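Side-chain contacts in P450 epoxidase (Sorangium cellulosum, PDB 1Q5D), which belongs to the cytochrome P450 family, whose mainly helical fold holds an iron-bearing protoporphyrin IX beside a ligand pocket: residues 42-47 with 325-330; 48-53 with 318-323; 72-77 with 306-311. One frame throughout, in Å; residues are numbered along the deposited sequence.

Interaction 1: 42-47 with 325-330; sequences FYWDEG and MVFLLI
Trp44 carries its indole anti to the backbone N (chi1 179°), and Phe327, whose chi1 of -105° lies off the staggered positions, turns its phenyl ring to meet it. The benzo edge of the indole does the touching: Trp44 CZ3 lies 3.8 Å from Phe327 CE1 and 4.0 Å from Phe327 CD1, while Trp44 CE3 stays a little farther back. This is an offset edge-to-face pair, with the edge of Trp44 directed to the face of Phe327, the centroid of the tryptophan six-membered ring 5.7 Å from that of Phe327 and the planes inclined at 63°. The turn through Asp45 and Glu46 also lays Gly47 N over the centre of one indole face, 3.4 Å above its plane. A second, smaller touch comes from Met325, whose chain bends at its last torsion and brings CE to 3.6 Å from Gly47 O, an apolar methyl resting against a carbonyl. Between the two segments lies strand 49-52, whose Val51 packs on Trp44 and whose Ser49 packs on Phe327; Phe17 adds another edge-to-face ring at Trp44. Buried side chains thus reach across an intervening strand on one face of the mixed beta sheet of the cytochrome P450 fold, and Phe327 extends this aromatic cluster to the wall of the pocket holding the ligand EPB.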
loop_
_atom_site.group_PDB
_atom_site.type_symbol
_atom_site.label_atom_id
_atom_site.label_comp_id
_atom_site.label_asym_id
_atom_site.label_seq_id
_atom_site.Cartn_x
_atom_site.Cartn_y
_atom_site.Cartn_z
ATOM N N PHE A 42 -8.734 -22.063 -3.939
ATOM C CA PHE A 42 -7.959 -22.930 -4.803
ATOM C C PHE A 42 -6.496 -22.851 -4.424
ATOM O O PHE A 42 -6.069 -21.883 -3.770
ATOM C CB PHE A 42 -8.174 -22.567 -6.271
ATOM C CG PHE A 42 -7.623 -21.221 -6.669
ATOM C CD1 PHE A 42 -6.294 -21.088 -7.075
ATOM C CD2 PHE A 42 -8.441 -20.097 -6.683
ATOM C CE1 PHE A 42 -5.791 -19.861 -7.466
ATOM C CE2 PHE A 42 -7.939 -18.859 -7.077
ATOM C CZ PHE A 42 -6.601 -18.747 -7.468
ATOM N N TYR A 43 -5.731 -23.873 -4.811
ATOM C CA TYR A 43 -4.298 -23.849 -4.566
ATOM C C TYR A 43 -3.575 -23.260 -5.774
ATOM O O TYR A 43 -3.786 -23.681 -6.921
ATOM C CB TYR A 43 -3.746 -25.244 -4.247
ATOM C CG TYR A 43 -2.379 -25.192 -3.616
ATOM C CD1 TYR A 43 -2.238 -25.063 -2.246
ATOM C CD2 TYR A 43 -1.223 -25.247 -4.396
ATOM C CE1 TYR A 43 -0.993 -24.999 -1.658
ATOM C CE2 TYR A 43 0.035 -25.185 -3.817
ATOM C CZ TYR A 43 0.140 -25.063 -2.444
ATOM O OH TYR A 43 1.372 -24.995 -1.839
ATOM N N TRP A 44 -2.724 -22.278 -5.507
ATOM C CA TRP A 44 -1.988 -21.578 -6.548
ATOM C C TRP A 44 -0.605 -22.200 -6.631
ATOM O O TRP A 44 0.221 -21.982 -5.758
ATOM C CB TRP A 44 -1.856 -20.092 -6.192
ATOM C CG TRP A 44 -1.082 -19.273 -7.195
ATOM C CD1 TRP A 44 -0.835 -19.577 -8.513
ATOM C CD2 TRP A 44 -0.464 -18.007 -6.961
ATOM N NE1 TRP A 44 -0.090 -18.579 -9.103
ATOM C CE2 TRP A 44 0.142 -17.598 -8.171
ATOM C CE3 TRP A 44 -0.371 -17.160 -5.846
ATOM C CZ2 TRP A 44 0.840 -16.400 -8.290
ATOM C CZ3 TRP A 44 0.327 -15.981 -5.963
ATOM C CH2 TRP A 44 0.909 -15.599 -7.184
ATOM N N ASP A 45 -0.369 -22.984 -7.681
ATOM C CA ASP A 45 0.873 -23.730 -7.814
ATOM C C ASP A 45 2.130 -22.869 -7.659
ATOM O O ASP A 45 2.942 -23.109 -6.767
ATOM C CB ASP A 45 0.892 -24.543 -9.134
ATOM C CG ASP A 45 0.710 -23.670 -10.383
ATOM O OD1 ASP A 45 0.919 -24.197 -11.505
ATOM O OD2 ASP A 45 0.379 -22.454 -10.368
ATOM N N GLU A 46 2.291 -21.859 -8.506
ATOM C CA GLU A 46 3.522 -21.068 -8.475
ATOM C C GLU A 46 3.634 -20.232 -7.206
ATOM O O GLU A 46 4.738 -19.966 -6.715
ATOM C CB GLU A 46 3.638 -20.183 -9.706
ATOM C CG GLU A 46 4.904 -19.338 -9.714
ATOM C CD GLU A 46 5.098 -18.587 -11.006
ATOM O OE1 GLU A 46 4.154 -18.564 -11.827
ATOM O OE2 GLU A 46 6.198 -17.990 -11.191
ATOM N N GLY A 47 2.492 -19.829 -6.663
ATOM C CA GLY A 47 2.486 -19.071 -5.430
ATOM C C GLY A 47 2.692 -19.956 -4.217
ATOM O O GLY A 47 2.950 -19.464 -3.129
ATOM N N MET A 325 0.673 -21.242 3.433
ATOM C CA MET A 325 0.334 -19.858 3.150
ATOM C C MET A 325 -1.061 -19.732 2.533
ATOM O O MET A 325 -1.523 -20.595 1.769
ATOM C CB MET A 325 1.403 -19.217 2.235
ATOM C CG MET A 325 1.195 -17.721 1.983
ATOM S SD MET A 325 2.701 -16.876 1.413
ATOM C CE MET A 325 2.753 -17.449 -0.209
ATOM N N VAL A 326 -1.743 -18.650 2.879
ATOM C CA VAL A 326 -3.025 -18.361 2.271
ATOM C C VAL A 326 -3.058 -16.921 1.770
ATOM O O VAL A 326 -2.772 -15.995 2.533
ATOM C CB VAL A 326 -4.175 -18.558 3.293
ATOM C CG1 VAL A 326 -5.505 -18.440 2.603
ATOM C CG2 VAL A 326 -4.037 -19.920 4.016
ATOM N N PHE A 327 -3.394 -16.752 0.493
ATOM C CA PHE A 327 -3.586 -15.448 -0.118
ATOM C C PHE A 327 -5.051 -15.027 -0.086
ATOM O O PHE A 327 -5.938 -15.784 -0.481
ATOM C CB PHE A 327 -3.119 -15.468 -1.571
ATOM C CG PHE A 327 -1.804 -14.775 -1.806
ATOM C CD1 PHE A 327 -0.654 -15.518 -2.080
ATOM C CD2 PHE A 327 -1.716 -13.384 -1.798
ATOM C CE1 PHE A 327 0.569 -14.873 -2.326
ATOM C CE2 PHE A 327 -0.501 -12.739 -2.041
ATOM C CZ PHE A 327 0.643 -13.491 -2.308
ATOM N N LEU A 328 -5.289 -13.818 0.394
ATOM C CA LEU A 328 -6.610 -13.210 0.392
ATOM C C LEU A 328 -6.696 -12.426 -0.892
ATOM O O LEU A 328 -5.977 -11.447 -1.040
ATOM C CB LEU A 328 -6.720 -12.255 1.590
ATOM C CG LEU A 328 -7.015 -12.898 2.943
ATOM C CD1 LEU A 328 -6.261 -14.194 3.181
ATOM C CD2 LEU A 328 -6.798 -11.937 4.108
ATOM N N LEU A 329 -7.530 -12.868 -1.839
ATOM C CA LEU A 329 -7.609 -12.229 -3.161
ATOM C C LEU A 329 -8.433 -10.943 -3.127
ATOM O O LEU A 329 -9.595 -10.932 -3.528
ATOM C CB LEU A 329 -8.149 -13.202 -4.228
ATOM C CG LEU A 329 -8.023 -12.821 -5.704
ATOM C CD1 LEU A 329 -6.564 -12.475 -6.121
ATOM C CD2 LEU A 329 -8.599 -13.923 -6.635
ATOM N N ILE A 330 -7.799 -9.852 -2.691
ATOM C CA ILE A 330 -8.502 -8.597 -2.420
ATOM C C ILE A 330 -9.299 -7.994 -3.565
ATOM O O ILE A 330 -10.443 -7.617 -3.359
ATOM C CB ILE A 330 -7.544 -7.528 -1.815
ATOM C CG1 ILE A 330 -6.882 -8.032 -0.527
ATOM C CG2 ILE A 330 -8.266 -6.208 -1.610
ATOM C CD1 ILE A 330 -7.819 -8.474 0.551
#

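Interaction 2: 48-53 with 318-323; sequences RSWVLT and ASIKKG
Trp50 dominates this contact, for its indole gives up far more surface than any other residue, and Ile320 and Ala318 supply most of what this contact lays on it. Both come over the same face of the ring system, one on each half. Ala318 CB sits above the six-membered ring, 4.0 Å from its centroid, and comes closest to the rim at Trp50 CZ3, 3.8 Å away. Ile320 CG1 takes the five-membered ring in the same manner, at 4.0 Å from that centroid and only 16° off the ring normal. Two CH-pi contacts therefore lie side by side on a single indole. Ile320 owes its share to chi1 of -56°, which sets CG1 anti to the carbonyl carbon and over the pyrrole, while its CG2 reaches Trp50 CD1 at 3.9 Å. Ser319, between the two, directs its CB away from the tryptophan, and its hydroxyl bonds to Glu314; its carbonyl O merely passes Trp50 CZ2 at 4.0 Å. The polar spot of the indole is satisfied from just beyond the segment, where NE1 hydrogen-bonds to Glu324 OE1, and Tyr43 adds an edge-to-face ring. Running at 133° to each other, strands 49-52 and 318-320 share no hydrogen bond; they meet by CH-pi packing, with which the beta hairpin of strands 313-315 and 318-320 covers Trp50 of the mixed sheet of the cytochrome P450 fold.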
loop_
_atom_site.group_PDB
_atom_site.type_symbol
_atom_site.label_atom_id
_atom_site.label_comp_id
_atom_site.label_asym_id
_atom_site.label_seq_id
_atom_site.Cartn_x
_atom_site.Cartn_y
_atom_site.Cartn_z
ATOM N N ARG A 48 2.570 -21.272 -4.401
ATOM C CA ARG A 48 2.696 -22.210 -3.284
ATOM C C ARG A 48 1.785 -21.827 -2.123
ATOM O O ARG A 48 2.211 -21.811 -0.968
ATOM C CB ARG A 48 4.137 -22.296 -2.763
ATOM C CG ARG A 48 5.196 -22.743 -3.771
ATOM C CD ARG A 48 6.506 -21.975 -3.638
ATOM N NE ARG A 48 7.185 -22.265 -2.382
ATOM C CZ ARG A 48 7.999 -21.431 -1.745
ATOM N NH1 ARG A 48 8.249 -20.220 -2.215
ATOM N NH2 ARG A 48 8.566 -21.813 -0.620
ATOM N N SER A 49 0.536 -21.502 -2.412
ATOM C CA SER A 49 -0.368 -21.141 -1.329
ATOM C C SER A 49 -1.814 -21.253 -1.767
ATOM O O SER A 49 -2.109 -21.262 -2.954
ATOM C CB SER A 49 -0.086 -19.712 -0.855
ATOM O OG SER A 49 -0.525 -18.787 -1.819
ATOM N N TRP A 50 -2.711 -21.354 -0.794
ATOM C CA TRP A 50 -4.138 -21.308 -1.067
ATOM C C TRP A 50 -4.571 -19.877 -1.374
ATOM O O TRP A 50 -3.932 -18.934 -0.908
ATOM C CB TRP A 50 -4.887 -21.816 0.154
ATOM C CG TRP A 50 -4.624 -23.259 0.436
ATOM C CD1 TRP A 50 -3.757 -23.779 1.367
ATOM C CD2 TRP A 50 -5.232 -24.374 -0.216
ATOM N NE1 TRP A 50 -3.804 -25.152 1.333
ATOM C CE2 TRP A 50 -4.696 -25.542 0.364
ATOM C CE3 TRP A 50 -6.197 -24.506 -1.226
ATOM C CZ2 TRP A 50 -5.094 -26.825 -0.027
ATOM C CZ3 TRP A 50 -6.574 -25.790 -1.629
ATOM C CH2 TRP A 50 -6.026 -26.924 -1.021
ATOM N N VAL A 51 -5.666 -19.725 -2.123
ATOM C CA VAL A 51 -6.179 -18.413 -2.538
ATOM C C VAL A 51 -7.673 -18.345 -2.234
ATOM O O VAL A 51 -8.453 -19.185 -2.713
ATOM C CB VAL A 51 -5.965 -18.168 -4.042
ATOM C CG1 VAL A 51 -6.617 -16.863 -4.496
ATOM C CG2 VAL A 51 -4.467 -18.141 -4.384
ATOM N N LEU A 52 -8.078 -17.355 -1.442
ATOM C CA LEU A 52 -9.497 -17.154 -1.138
ATOM C C LEU A 52 -10.083 -16.049 -2.006
ATOM O O LEU A 52 -9.545 -14.927 -2.056
ATOM C CB LEU A 52 -9.686 -16.849 0.350
ATOM C CG LEU A 52 -9.400 -18.025 1.284
ATOM C CD1 LEU A 52 -9.177 -17.552 2.707
ATOM C CD2 LEU A 52 -10.548 -19.031 1.220
ATOM N N THR A 53 -11.201 -16.356 -2.669
ATOM C CA THR A 53 -11.772 -15.482 -3.684
ATOM C C THR A 53 -12.997 -14.658 -3.277
ATOM O O THR A 53 -13.373 -13.759 -4.007
ATOM C CB THR A 53 -12.184 -16.299 -4.910
ATOM O OG1 THR A 53 -13.092 -17.337 -4.495
ATOM C CG2 THR A 53 -10.986 -17.050 -5.505
ATOM N N ALA A 318 -11.445 -27.168 1.772
ATOM C CA ALA A 318 -10.045 -27.511 1.556
ATOM C C ALA A 318 -9.379 -27.970 2.844
ATOM O O ALA A 318 -9.684 -27.469 3.929
ATOM C CB ALA A 318 -9.288 -26.331 0.961
ATOM N N SER A 319 -8.458 -28.915 2.711
ATOM C CA SER A 319 -7.702 -29.409 3.851
ATOM C C SER A 319 -6.379 -28.672 3.943
ATOM O O SER A 319 -5.389 -29.064 3.316
ATOM C CB SER A 319 -7.460 -30.913 3.716
ATOM O OG SER A 319 -8.698 -31.600 3.646
ATOM N N ILE A 320 -6.372 -27.598 4.725
ATOM C CA ILE A 320 -5.194 -26.755 4.853
ATOM C C ILE A 320 -4.304 -27.247 5.981
ATOM O O ILE A 320 -4.766 -27.464 7.101
ATOM C CB ILE A 320 -5.614 -25.279 5.086
ATOM C CG1 ILE A 320 -6.543 -24.817 3.961
ATOM C CG2 ILE A 320 -4.385 -24.385 5.190
ATOM C CD1 ILE A 320 -7.142 -23.435 4.159
ATOM N N LYS A 321 -3.020 -27.408 5.690
ATOM C CA LYS A 321 -2.086 -27.903 6.686
ATOM C C LYS A 321 -1.355 -26.786 7.434
ATOM O O LYS A 321 -1.225 -25.662 6.941
ATOM C CB LYS A 321 -1.089 -28.883 6.055
ATOM C CG LYS A 321 -1.738 -30.017 5.260
ATOM C CD LYS A 321 -2.742 -30.816 6.101
ATOM C CE LYS A 321 -3.293 -32.018 5.324
ATOM N NZ LYS A 321 -4.671 -32.397 5.759
ATOM N N LYS A 322 -0.881 -27.110 8.632
ATOM C CA LYS A 322 -0.114 -26.174 9.446
ATOM C C LYS A 322 1.062 -25.575 8.684
ATOM O O LYS A 322 1.829 -26.295 8.057
ATOM C CB LYS A 322 0.404 -26.880 10.698
ATOM C CG LYS A 322 1.270 -26.013 11.583
ATOM C CD LYS A 322 1.533 -26.685 12.913
ATOM C CE LYS A 322 2.639 -25.961 13.661
ATOM N NZ LYS A 322 2.133 -24.685 14.213
ATOM N N GLY A 323 1.196 -24.250 8.747
ATOM C CA GLY A 323 2.322 -23.564 8.133
ATOM C C GLY A 323 2.169 -23.255 6.653
ATOM O O GLY A 323 3.084 -22.697 6.037
#

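Interaction 3: 72-77 with 306-311; sequences EEWESS and VRFARQ. With HEM (protoporphyrin IX containing Fe), chain B.
Phe308 meets the loop 72-77 through its CB and one side of its ring. At the root, CB lies 4.1 Å from Glu73 CB, an aliphatic touch beside the backbone. From there chi1 of -51° turns CG anti to the carbonyl carbon and swings one side of the ring against Trp74. CD2 comes to 3.5 Å from Trp74 CD1, and CE2, next along the rim, presses tightly over the indole face, 3.4 Å from Trp74 CG. The two planes stand at 48°, neither stacked nor perpendicular. On the opposite face of the indole Ser76 CB closes in, so the ring lies between Phe308 of the strand and Ser76 of its own loop. Beside this pair, Glu73 OE1 and Arg310 NE are 4.0 Å apart, too far for a salt bridge, though the opposite charges probably attract; Arg310 NH1 is bonded to Glu65 O. Arg307, the neighbour of Phe308 in the strand, faces the other way and grips one haem propionate with two bonds, NH1 to O1A at 2.8 Å and NH2 to O2A at 3.0 Å. Both are nearly straight, the first at 172°. NH1 also donates to Val306 O, reaching it from above the carbonyl plane, which steadies the guanidinium. The chemistry thus divides the strand: one side packs the Phe308 ring on Trp74, while the other offers a two-bond grip, probably strengthened by opposite charges, that should hold the propionate in place.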
loop_
_atom_site.group_PDB
_atom_site.type_symbol
_atom_site.label_atom_id
_atom_site.label_comp_id
_atom_site.label_asym_id
_atom_site.label_seq_id
_atom_site.Cartn_x
_atom_site.Cartn_y
_atom_site.Cartn_z
ATOM N N GLU A 72 7.299 -16.453 9.989
ATOM C CA GLU A 72 7.996 -17.539 10.675
ATOM C C GLU A 72 7.074 -18.744 10.929
ATOM O O GLU A 72 7.535 -19.819 11.315
ATOM C CB GLU A 72 8.656 -17.033 11.970
ATOM C CG GLU A 72 9.769 -16.010 11.724
ATOM C CD GLU A 72 10.491 -15.560 12.987
ATOM O OE1 GLU A 72 9.832 -15.386 14.036
ATOM O OE2 GLU A 72 11.728 -15.369 12.931
ATOM N N GLU A 73 5.778 -18.562 10.690
ATOM C CA GLU A 73 4.823 -19.667 10.751
ATOM C C GLU A 73 4.749 -20.412 9.421
ATOM O O GLU A 73 4.142 -21.479 9.328
ATOM C CB GLU A 73 3.437 -19.160 11.143
ATOM C CG GLU A 73 3.382 -18.528 12.521
ATOM C CD GLU A 73 3.073 -19.535 13.615
ATOM O OE1 GLU A 73 2.764 -19.100 14.743
ATOM O OE2 GLU A 73 3.137 -20.759 13.352
ATOM N N TRP A 74 5.371 -19.847 8.394
ATOM C CA TRP A 74 5.390 -20.457 7.064
ATOM C C TRP A 74 6.234 -21.731 7.011
ATOM O O TRP A 74 7.229 -21.872 7.720
ATOM C CB TRP A 74 5.937 -19.451 6.060
ATOM C CG TRP A 74 5.644 -19.733 4.637
ATOM C CD1 TRP A 74 4.628 -20.497 4.127
ATOM C CD2 TRP A 74 6.370 -19.232 3.514
ATOM N NE1 TRP A 74 4.683 -20.498 2.753
ATOM C CE2 TRP A 74 5.746 -19.727 2.351
ATOM C CE3 TRP A 74 7.496 -18.405 3.370
ATOM C CZ2 TRP A 74 6.204 -19.427 1.069
ATOM C CZ3 TRP A 74 7.952 -18.114 2.097
ATOM C CH2 TRP A 74 7.307 -18.631 0.962
ATOM N N GLU A 75 5.834 -22.650 6.149
ATOM C CA GLU A 75 6.583 -23.875 5.941
ATOM C C GLU A 75 7.930 -23.590 5.261
ATOM O O GLU A 75 8.868 -24.379 5.378
ATOM C CB GLU A 75 5.755 -24.850 5.107
ATOM C CG GLU A 75 5.172 -24.254 3.836
ATOM C CD GLU A 75 4.355 -25.257 3.047
ATOM O OE1 GLU A 75 3.703 -24.856 2.057
ATOM O OE2 GLU A 75 4.363 -26.454 3.416
ATOM N N SER A 76 8.022 -22.460 4.554
ATOM C CA SER A 76 9.271 -22.072 3.890
ATOM C C SER A 76 9.975 -20.943 4.633
ATOM O O SER A 76 10.727 -20.167 4.041
ATOM C CB SER A 76 9.014 -21.643 2.450
ATOM O OG SER A 76 8.698 -22.751 1.633
ATOM N N SER A 77 9.726 -20.854 5.931
ATOM C CA SER A 77 10.328 -19.816 6.750
ATOM C C SER A 77 11.856 -19.721 6.621
ATOM O O SER A 77 12.398 -18.625 6.484
ATOM C CB SER A 77 9.954 -20.021 8.214
ATOM O OG SER A 77 10.726 -19.159 9.020
ATOM N N VAL A 306 -1.278 -11.877 2.672
ATOM C CA VAL A 306 -1.095 -13.273 3.069
ATOM C C VAL A 306 -1.307 -13.526 4.554
ATOM O O VAL A 306 -1.126 -12.632 5.396
ATOM C CB VAL A 306 0.313 -13.807 2.698
ATOM C CG1 VAL A 306 0.480 -13.829 1.203
ATOM C CG2 VAL A 306 1.395 -12.960 3.333
ATOM N N ARG A 307 -1.687 -14.768 4.846
ATOM C CA ARG A 307 -1.750 -15.293 6.205
ATOM C C ARG A 307 -1.186 -16.704 6.172
ATOM O O ARG A 307 -1.051 -17.292 5.100
ATOM C CB ARG A 307 -3.194 -15.320 6.716
ATOM C CG ARG A 307 -3.793 -13.935 6.936
ATOM C CD ARG A 307 -3.048 -13.151 7.992
ATOM N NE ARG A 307 -3.721 -11.927 8.396
ATOM C CZ ARG A 307 -3.438 -10.734 7.906
ATOM N NH1 ARG A 307 -2.522 -10.603 6.937
ATOM N NH2 ARG A 307 -4.092 -9.668 8.358
ATOM N N PHE A 308 -0.873 -17.251 7.346
ATOM C CA PHE A 308 -0.325 -18.599 7.444
ATOM C C PHE A 308 -1.077 -19.435 8.474
ATOM O O PHE A 308 -1.391 -18.958 9.562
ATOM C CB PHE A 308 1.170 -18.543 7.773
ATOM C CG PHE A 308 1.954 -17.644 6.861
ATOM C CD1 PHE A 308 2.107 -16.295 7.161
ATOM C CD2 PHE A 308 2.528 -18.137 5.701
ATOM C CE1 PHE A 308 2.814 -15.456 6.314
ATOM C CE2 PHE A 308 3.256 -17.299 4.853
ATOM C CZ PHE A 308 3.395 -15.957 5.167
ATOM N N ALA A 309 -1.385 -20.677 8.113
ATOM C CA ALA A 309 -2.125 -21.586 8.992
ATOM C C ALA A 309 -1.279 -22.016 10.185
ATOM O O ALA A 309 -0.204 -22.577 10.015
ATOM C CB ALA A 309 -2.595 -22.815 8.208
ATOM N N ARG A 310 -1.782 -21.761 11.390
ATOM C CA ARG A 310 -1.063 -22.094 12.617
ATOM C C ARG A 310 -1.267 -23.552 13.038
ATOM O O ARG A 310 -0.642 -24.021 13.993
ATOM C CB ARG A 310 -1.490 -21.164 13.754
ATOM C CG ARG A 310 -1.073 -19.718 13.546
ATOM C CD ARG A 310 -1.700 -18.749 14.524
ATOM N NE ARG A 310 -1.114 -18.882 15.852
ATOM C CZ ARG A 310 -1.802 -18.797 16.980
ATOM N NH1 ARG A 310 -3.110 -18.571 16.950
ATOM N NH2 ARG A 310 -1.181 -18.938 18.143
ATOM N N GLN A 311 -2.134 -24.254 12.310
ATOM C CA GLN A 311 -2.523 -25.621 12.632
ATOM C C GLN A 311 -3.275 -26.197 11.438
ATOM O O GLN A 311 -3.723 -25.452 10.567
ATOM C CB GLN A 311 -3.445 -25.624 13.851
ATOM C CG GLN A 311 -4.838 -25.108 13.525
ATOM C CD GLN A 311 -5.730 -24.971 14.737
ATOM O OE1 GLN A 311 -5.262 -24.639 15.826
ATOM N NE2 GLN A 311 -7.026 -25.214 14.548
HETATM C CHA HEM B . -0.798 -2.343 6.585
HETATM C CHB HEM B . -3.035 -1.026 2.524
HETATM C CHC HEM B . -0.987 3.373 2.828
HETATM C CHD HEM B . 1.678 1.849 6.526
HETATM C C1A HEM B . -1.648 -2.333 5.511
HETATM C C2A HEM B . -2.579 -3.380 5.159
HETATM C C3A HEM B . -3.185 -3.027 4.025
HETATM C C4A HEM B . -2.664 -1.739 3.630
HETATM C CMA HEM B . -4.268 -3.848 3.273
HETATM C CAA HEM B . -2.811 -4.677 5.970
HETATM C CBA HEM B . -2.019 -5.840 5.366
HETATM C CGA HEM B . -2.348 -7.116 6.123
HETATM O O1A HEM B . -1.698 -8.175 5.862
HETATM O O2A HEM B . -3.250 -7.076 7.009
HETATM C C1B HEM B . -2.660 0.264 2.288
HETATM C C2B HEM B . -3.150 1.044 1.178
HETATM C C3B HEM B . -2.583 2.238 1.243
HETATM C C4B HEM B . -1.713 2.278 2.400
HETATM C CMB HEM B . -4.133 0.583 0.067
HETATM C CAB HEM B . -2.891 3.338 0.214
HETATM C CBB HEM B . -2.074 4.370 0.022
HETATM C C1C HEM B . -0.115 3.374 3.875
HETATM C C2C HEM B . 0.653 4.502 4.354
HETATM C C3C HEM B . 1.390 4.063 5.378
HETATM C C4C HEM B . 1.093 2.657 5.580
HETATM C CMC HEM B . 0.579 5.925 3.738
HETATM C CAC HEM B . 2.400 4.805 6.272
HETATM C CBC HEM B . 2.469 6.134 6.269
HETATM C C1D HEM B . 1.301 0.565 6.831
HETATM C C2D HEM B . 1.972 -0.243 7.806
HETATM C C3D HEM B . 1.207 -1.545 7.836
HETATM C C4D HEM B . 0.163 -1.399 6.859
HETATM C CMD HEM B . 3.193 0.151 8.653
HETATM C CAD HEM B . 1.474 -2.762 8.738
HETATM C CBD HEM B . 0.388 -2.711 9.820
HETATM C CGD HEM B . 0.518 -3.882 10.762
HETATM O O1D HEM B . 0.936 -4.971 10.293
HETATM O O2D HEM B . 0.218 -3.731 11.984
HETATM N NA HEM B . -1.719 -1.337 4.562
HETATM N NB HEM B . -1.775 1.036 3.042
HETATM N NC HEM B . 0.189 2.275 4.638
HETATM N ND HEM B . 0.246 -0.145 6.283
HETATM FE FE HEM B . -0.894 0.519 4.705
HETATM O O HOH W 1 0.638 -0.319 3.356
#

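Overall arrangement
Strand 325-329 ties the three contacts together. On one side it meets strand 49-52, where Phe327 N lies 2.6 Å from Trp50 O, a probable hydrogen bond; the centres of interactions 1 and 2 are about 7 Å apart. On the other it pairs with strand 304-309 of interaction 3 through Val326 N and Arg307 O, 2.7 Å apart. Met325 bridges interactions 1 and 3 more directly, its SD packing 3.5 Å from Phe308 CE2. Interactions 2 and 3 join at Gly323, whose O is 2.8 Å from Glu75 N. Toward the active site, Phe327 and Val306 both touch the ligand EPB, whereas Trp50 stays about 13 Å from it, measured from its side chain.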